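Local atomic coordinates of peptidase S15/CocE/NonD (Thaumarchaeota archaeon SCGC AB-539-E09, PDB entry 4PF1), a protein that acts as a serine aminopeptidase of the alpha/beta-hydrolase fold, probably releasing residues from the N-terminal ends of peptides. Residues A[342-355]-A[372-385]. Residues are numbered along the deposited sequence; the frame is centred on the assembly and turned at random.
With GOL (glycerol), chain H.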
loop_
_atom_site.group_PDB
_atom_site.type_symbol
_atom_site.label_atom_id
_atom_site.label_comp_id
_atom_site.label_asym_id
_atom_site.label_seq_id
_atom_site.Cartn_x
_atom_site.Cartn_y
_atom_site.Cartn_z
ATOM N N GLN A 342 11.150 14.826 2.796
ATOM C CA GLN A 342 11.230 14.374 4.186
ATOM C C GLN A 342 11.949 15.411 5.041
ATOM O O GLN A 342 13.054 15.842 4.704
ATOM C CB GLN A 342 11.917 13.008 4.279
ATOM C CG GLN A 342 11.074 11.881 3.690
ATOM C CD GLN A 342 11.828 10.582 3.615
ATOM O OE1 GLN A 342 12.815 10.447 2.887
ATOM N NE2 GLN A 342 11.349 9.582 4.336
ATOM N N PHE A 343 11.294 15.843 6.129
ATOM C CA PHE A 343 11.824 16.870 7.026
ATOM C C PHE A 343 12.402 16.230 8.295
ATOM O O PHE A 343 12.159 15.047 8.554
ATOM C CB PHE A 343 10.730 17.915 7.354
ATOM C CG PHE A 343 9.973 18.415 6.135
ATOM C CD1 PHE A 343 10.653 18.940 5.036
ATOM C CD2 PHE A 343 8.585 18.346 6.080
ATOM C CE1 PHE A 343 9.957 19.373 3.902
ATOM C CE2 PHE A 343 7.891 18.781 4.944
ATOM C CZ PHE A 343 8.580 19.300 3.868
ATOM N N GLU A 344 13.219 16.985 9.047
ATOM C CA GLU A 344 13.877 16.454 10.240
ATOM C C GLU A 344 12.912 16.406 11.432
ATOM O O GLU A 344 12.840 17.349 12.226
ATOM C CB GLU A 344 15.151 17.249 10.572
ATOM C CG GLU A 344 16.351 16.834 9.737
ATOM C CD GLU A 344 16.918 15.468 10.076
ATOM O OE1 GLU A 344 17.659 15.363 11.079
ATOM O OE2 GLU A 344 16.620 14.501 9.339
ATOM N N GLY A 345 12.173 15.301 11.523
ATOM C CA GLY A 345 11.203 15.056 12.582
ATOM C C GLY A 345 9.872 15.733 12.346
ATOM O O GLY A 345 9.658 16.346 11.294
ATOM N N ASP A 346 8.964 15.628 13.329
ATOM C CA ASP A 346 7.652 16.265 13.259
ATOM C C ASP A 346 7.801 17.766 13.544
ATOM O O ASP A 346 7.724 18.194 14.699
ATOM C CB ASP A 346 6.653 15.584 14.232
ATOM C CG ASP A 346 5.270 16.215 14.284
ATOM O OD1 ASP A 346 4.971 17.065 13.418
ATOM O OD2 ASP A 346 4.499 15.875 15.201
ATOM N N THR A 347 8.017 18.556 12.472
ATOM C CA THR A 347 8.211 20.012 12.536
ATOM C C THR A 347 6.955 20.736 13.065
ATOM O O THR A 347 7.079 21.784 13.699
ATOM C CB THR A 347 8.613 20.557 11.156
ATOM O OG1 THR A 347 7.556 20.311 10.229
ATOM C CG2 THR A 347 9.913 19.952 10.641
ATOM N N GLY A 348 5.774 20.179 12.772
ATOM C CA GLY A 348 4.489 20.715 13.213
ATOM C C GLY A 348 4.337 20.603 14.714
ATOM O O GLY A 348 4.154 21.614 15.403
ATOM N N GLY A 349 4.486 19.376 15.218
ATOM C CA GLY A 349 4.458 19.076 16.648
ATOM C C GLY A 349 5.573 19.766 17.417
ATOM O O GLY A 349 5.362 20.194 18.556
ATOM N N TRP A 350 6.771 19.906 16.785
ATOM C CA TRP A 350 7.920 20.591 17.396
ATOM C C TRP A 350 7.598 22.067 17.625
ATOM O O TRP A 350 7.941 22.606 18.675
ATOM C CB TRP A 350 9.195 20.456 16.532
ATOM C CG TRP A 350 10.379 21.193 17.097
ATOM C CD1 TRP A 350 11.267 20.727 18.019
ATOM C CD2 TRP A 350 10.750 22.557 16.835
ATOM N NE1 TRP A 350 12.170 21.714 18.350
ATOM C CE2 TRP A 350 11.873 22.849 17.640
ATOM C CE3 TRP A 350 10.239 23.566 15.996
ATOM C CZ2 TRP A 350 12.504 24.100 17.621
ATOM C CZ3 TRP A 350 10.854 24.809 15.992
ATOM C CH2 TRP A 350 11.977 25.065 16.790
ATOM N N PHE A 351 6.976 22.726 16.627
ATOM C CA PHE A 351 6.618 24.140 16.725
ATOM C C PHE A 351 5.591 24.382 17.840
ATOM O O PHE A 351 5.757 25.320 18.619
ATOM C CB PHE A 351 6.087 24.688 15.376
ATOM C CG PHE A 351 5.241 25.935 15.535
ATOM C CD1 PHE A 351 5.823 27.153 15.874
ATOM C CD2 PHE A 351 3.854 25.869 15.447
ATOM C CE1 PHE A 351 5.039 28.285 16.094
ATOM C CE2 PHE A 351 3.071 27.004 15.667
ATOM C CZ PHE A 351 3.669 28.203 15.987
ATOM N N ARG A 352 4.515 23.579 17.883
ATOM C CA ARG A 352 3.447 23.767 18.868
ATOM C C ARG A 352 3.928 23.543 20.301
ATOM O O ARG A 352 3.605 24.350 21.173
ATOM C CB ARG A 352 2.234 22.879 18.557
ATOM C CG ARG A 352 1.428 23.391 17.362
ATOM C CD ARG A 352 0.069 22.708 17.195
ATOM N NE ARG A 352 0.152 21.242 17.206
ATOM C CZ ARG A 352 0.534 20.501 16.170
ATOM N NH1 ARG A 352 0.906 21.076 15.033
ATOM N NH2 ARG A 352 0.569 19.181 16.272
ATOM N N ARG A 353 4.720 22.487 20.541
ATOM C CA ARG A 353 5.215 22.174 21.886
ATOM C C ARG A 353 6.308 23.147 22.363
ATOM O O ARG A 353 6.281 23.562 23.518
ATOM C CB ARG A 353 5.758 20.735 21.958
ATOM C CG ARG A 353 4.709 19.634 21.761
ATOM C CD ARG A 353 5.269 18.238 22.020
ATOM N NE ARG A 353 6.557 18.024 21.355
ATOM C CZ ARG A 353 6.697 17.486 20.148
ATOM N NH1 ARG A 353 5.632 17.070 19.472
ATOM N NH2 ARG A 353 7.902 17.344 19.614
ATOM N N ASN A 354 7.285 23.476 21.492
ATOM C CA ASN A 354 8.456 24.264 21.889
ATOM C C ASN A 354 8.340 25.777 21.668
ATOM O O ASN A 354 9.129 26.517 22.254
ATOM C CB ASN A 354 9.706 23.746 21.181
ATOM C CG ASN A 354 10.091 22.360 21.613
ATOM O OD1 ASN A 354 10.729 22.165 22.649
ATOM N ND2 ASN A 354 9.681 21.362 20.845
ATOM N N VAL A 355 7.411 26.240 20.811
ATOM C CA VAL A 355 7.288 27.673 20.515
ATOM C C VAL A 355 5.886 28.202 20.879
ATOM O O VAL A 355 5.792 29.161 21.642
ATOM C CB VAL A 355 7.649 28.004 19.032
ATOM C CG1 VAL A 355 7.589 29.510 18.769
ATOM C CG2 VAL A 355 9.019 27.445 18.650
ATOM N N ILE A 372 11.636 33.959 21.845
ATOM C CA ILE A 372 11.185 33.625 20.494
ATOM C C ILE A 372 11.765 34.676 19.548
ATOM O O ILE A 372 11.652 35.871 19.836
ATOM C CB ILE A 372 9.620 33.544 20.404
ATOM C CG1 ILE A 372 9.044 32.520 21.412
ATOM C CG2 ILE A 372 9.143 33.231 18.964
ATOM C CD1 ILE A 372 7.589 32.764 21.798
ATOM N N PRO A 373 12.422 34.276 18.432
ATOM C CA PRO A 373 12.978 35.288 17.522
ATOM C C PRO A 373 11.886 36.055 16.774
ATOM O O PRO A 373 10.716 35.648 16.786
ATOM C CB PRO A 373 13.831 34.459 16.558
ATOM C CG PRO A 373 13.170 33.125 16.528
ATOM C CD PRO A 373 12.669 32.904 17.933
ATOM N N ARG A 374 12.267 37.167 16.125
ATOM C CA ARG A 374 11.362 37.959 15.297
ATOM C C ARG A 374 10.821 37.075 14.175
ATOM O O ARG A 374 9.617 37.066 13.918
ATOM C CB ARG A 374 12.108 39.180 14.719
ATOM C CG ARG A 374 11.211 40.215 14.036
ATOM C CD ARG A 374 10.730 41.318 14.976
ATOM N NE ARG A 374 11.790 41.826 15.855
ATOM C CZ ARG A 374 12.631 42.805 15.533
ATOM N NH1 ARG A 374 13.559 43.200 16.395
ATOM N NH2 ARG A 374 12.557 43.391 14.343
ATOM N N VAL A 375 11.723 36.294 13.543
ATOM C CA VAL A 375 11.387 35.376 12.460
ATOM C C VAL A 375 12.001 33.994 12.748
ATOM O O VAL A 375 13.194 33.882 13.047
ATOM C CB VAL A 375 11.814 35.930 11.064
ATOM C CG1 VAL A 375 11.606 34.892 9.961
ATOM C CG2 VAL A 375 11.062 37.217 10.729
ATOM N N LEU A 376 11.164 32.957 12.688
ATOM C CA LEU A 376 11.568 31.571 12.854
ATOM C C LEU A 376 11.293 30.879 11.527
ATOM O O LEU A 376 10.135 30.700 11.155
ATOM C CB LEU A 376 10.808 30.925 14.034
ATOM C CG LEU A 376 11.225 29.507 14.454
ATOM C CD1 LEU A 376 12.696 29.450 14.879
ATOM C CD2 LEU A 376 10.349 29.007 15.579
ATOM N N SER A 377 12.354 30.637 10.747
ATOM C CA SER A 377 12.222 30.099 9.397
ATOM C C SER A 377 12.878 28.734 9.252
ATOM O O SER A 377 14.033 28.547 9.643
ATOM C CB SER A 377 12.817 31.076 8.385
ATOM O OG SER A 377 12.889 30.523 7.082
ATOM N N TYR A 378 12.138 27.784 8.670
ATOM C CA TYR A 378 12.664 26.458 8.374
ATOM C C TYR A 378 13.186 26.463 6.959
ATOM O O TYR A 378 12.452 26.803 6.025
ATOM C CB TYR A 378 11.594 25.376 8.560
ATOM C CG TYR A 378 12.111 23.957 8.415
ATOM C CD1 TYR A 378 12.287 23.382 7.158
ATOM C CD2 TYR A 378 12.354 23.166 9.534
ATOM C CE1 TYR A 378 12.722 22.064 7.019
ATOM C CE2 TYR A 378 12.793 21.847 9.408
ATOM C CZ TYR A 378 12.967 21.298 8.147
ATOM O OH TYR A 378 13.362 19.991 8.017
ATOM N N GLU A 379 14.456 26.104 6.798
ATOM C CA GLU A 379 15.110 26.069 5.500
ATOM C C GLU A 379 15.047 24.663 4.926
ATOM O O GLU A 379 15.600 23.733 5.519
ATOM C CB GLU A 379 16.567 26.546 5.631
ATOM C CG GLU A 379 17.286 26.739 4.305
ATOM C CD GLU A 379 18.737 27.170 4.421
ATOM O OE1 GLU A 379 19.310 27.073 5.531
ATOM O OE2 GLU A 379 19.306 27.600 3.394
ATOM N N THR A 380 14.370 24.505 3.771
ATOM C CA THR A 380 14.273 23.213 3.085
ATOM C C THR A 380 15.618 22.926 2.397
ATOM O O THR A 380 16.417 23.843 2.199
ATOM C CB THR A 380 13.056 23.164 2.135
ATOM O OG1 THR A 380 13.020 24.337 1.318
ATOM C CG2 THR A 380 11.737 23.012 2.886
ATOM N N GLY A 381 15.894 21.655 2.132
ATOM C CA GLY A 381 17.177 21.225 1.588
ATOM C C GLY A 381 18.174 20.987 2.706
ATOM O O GLY A 381 18.661 19.867 2.882
ATOM N N ALA A 382 18.452 22.045 3.503
ATOM C CA ALA A 382 19.340 21.989 4.666
ATOM C C ALA A 382 18.627 21.353 5.875
ATOM O O ALA A 382 19.293 20.782 6.743
ATOM C CB ALA A 382 19.821 23.387 5.022
ATOM N N ASN A 383 17.269 21.466 5.924
ATOM C CA ASN A 383 16.392 20.921 6.979
ATOM C C ASN A 383 16.774 21.451 8.380
ATOM O O ASN A 383 17.050 20.671 9.296
ATOM C CB ASN A 383 16.374 19.383 6.946
ATOM C CG ASN A 383 15.706 18.823 5.719
ATOM O OD1 ASN A 383 14.507 19.014 5.488
ATOM N ND2 ASN A 383 16.472 18.123 4.900
ATOM N N ALA A 384 16.775 22.784 8.537
ATOM C CA ALA A 384 17.138 23.421 9.799
ATOM C C ALA A 384 16.303 24.660 10.074
ATOM O O ALA A 384 15.976 25.410 9.149
ATOM C CB ALA A 384 18.617 23.786 9.794
ATOM N N TRP A 385 15.962 24.871 11.359
ATOM C CA TRP A 385 15.235 26.045 11.835
ATOM C C TRP A 385 16.235 27.157 12.108
ATOM O O TRP A 385 17.289 26.903 12.697
ATOM C CB TRP A 385 14.440 25.722 13.113
ATOM C CG TRP A 385 13.162 24.967 12.889
ATOM C CD1 TRP A 385 12.935 23.647 13.146
ATOM C CD2 TRP A 385 11.905 25.516 12.468
ATOM N NE1 TRP A 385 11.624 23.329 12.872
ATOM C CE2 TRP A 385 10.969 24.458 12.451
ATOM C CE3 TRP A 385 11.488 26.794 12.052
ATOM C CZ2 TRP A 385 9.641 24.639 12.050
ATOM C CZ3 TRP A 385 10.168 26.975 11.666
ATOM C CH2 TRP A 385 9.262 25.907 11.666
HETATM C C1 GOL H . 14.113 18.869 1.440
HETATM O O1 GOL H . 13.639 19.212 2.737
HETATM C C2 GOL H . 14.651 17.456 1.397
HETATM O O2 GOL H . 15.250 17.118 2.651
HETATM C C3 GOL H . 13.551 16.472 1.076
HETATM O O3 GOL H . 14.043 15.137 1.054
#
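At the edge of the central alpha/beta-hydrolase sheet, W350 of helix 347-355 lies against W385 of the outermost strand, a compact example of a helix packing on a beta hairpin. The helix runs nearly antiparallel to strand 375-379, their axes 12.1 Å apart. The two indoles slide past each other in opposite directions: the six-membered ring of W350 stacks face to face on the five-membered ring of W385, with planes 25° apart and CE3 of W350 3.4 Å from NE1 of W385. Each tryptophan is sandwiched, since N354 CB lies over the other face of W350 and Y378 CD2 over the other face of W385. With CG of W350 anti to the backbone N (chi1 178°), its ring is set where the six-membered part overlaps W385. Farther along, V355 CG2 meets L376 CD2 tip to tip at 3.7 Å, while V355 CG1 packs on I372 CG2; L376 and W385 also touch V322 of the neighbouring strand 319-324.

The loop before the helix is tied down by Y378, whose hydroxyl receives the backbone N-H of E344 at the edge of its ring, N to OH 3.2 Å and nearly straight at 169°. T347 CG2 touches the same ring obliquely. E344 OE2 accepts from the backbone N of D346 of the second subunit, so this loop also takes part in a subunit interface. Y378 OH in turn donates to N383 OD1, in the amide plane and on a lone pair. A glycerol, probably from crystallisation, also bonds to that amide: its O1 donates to OD1, and N383 ND2 donates to glycerol O2 at 2.7 Å.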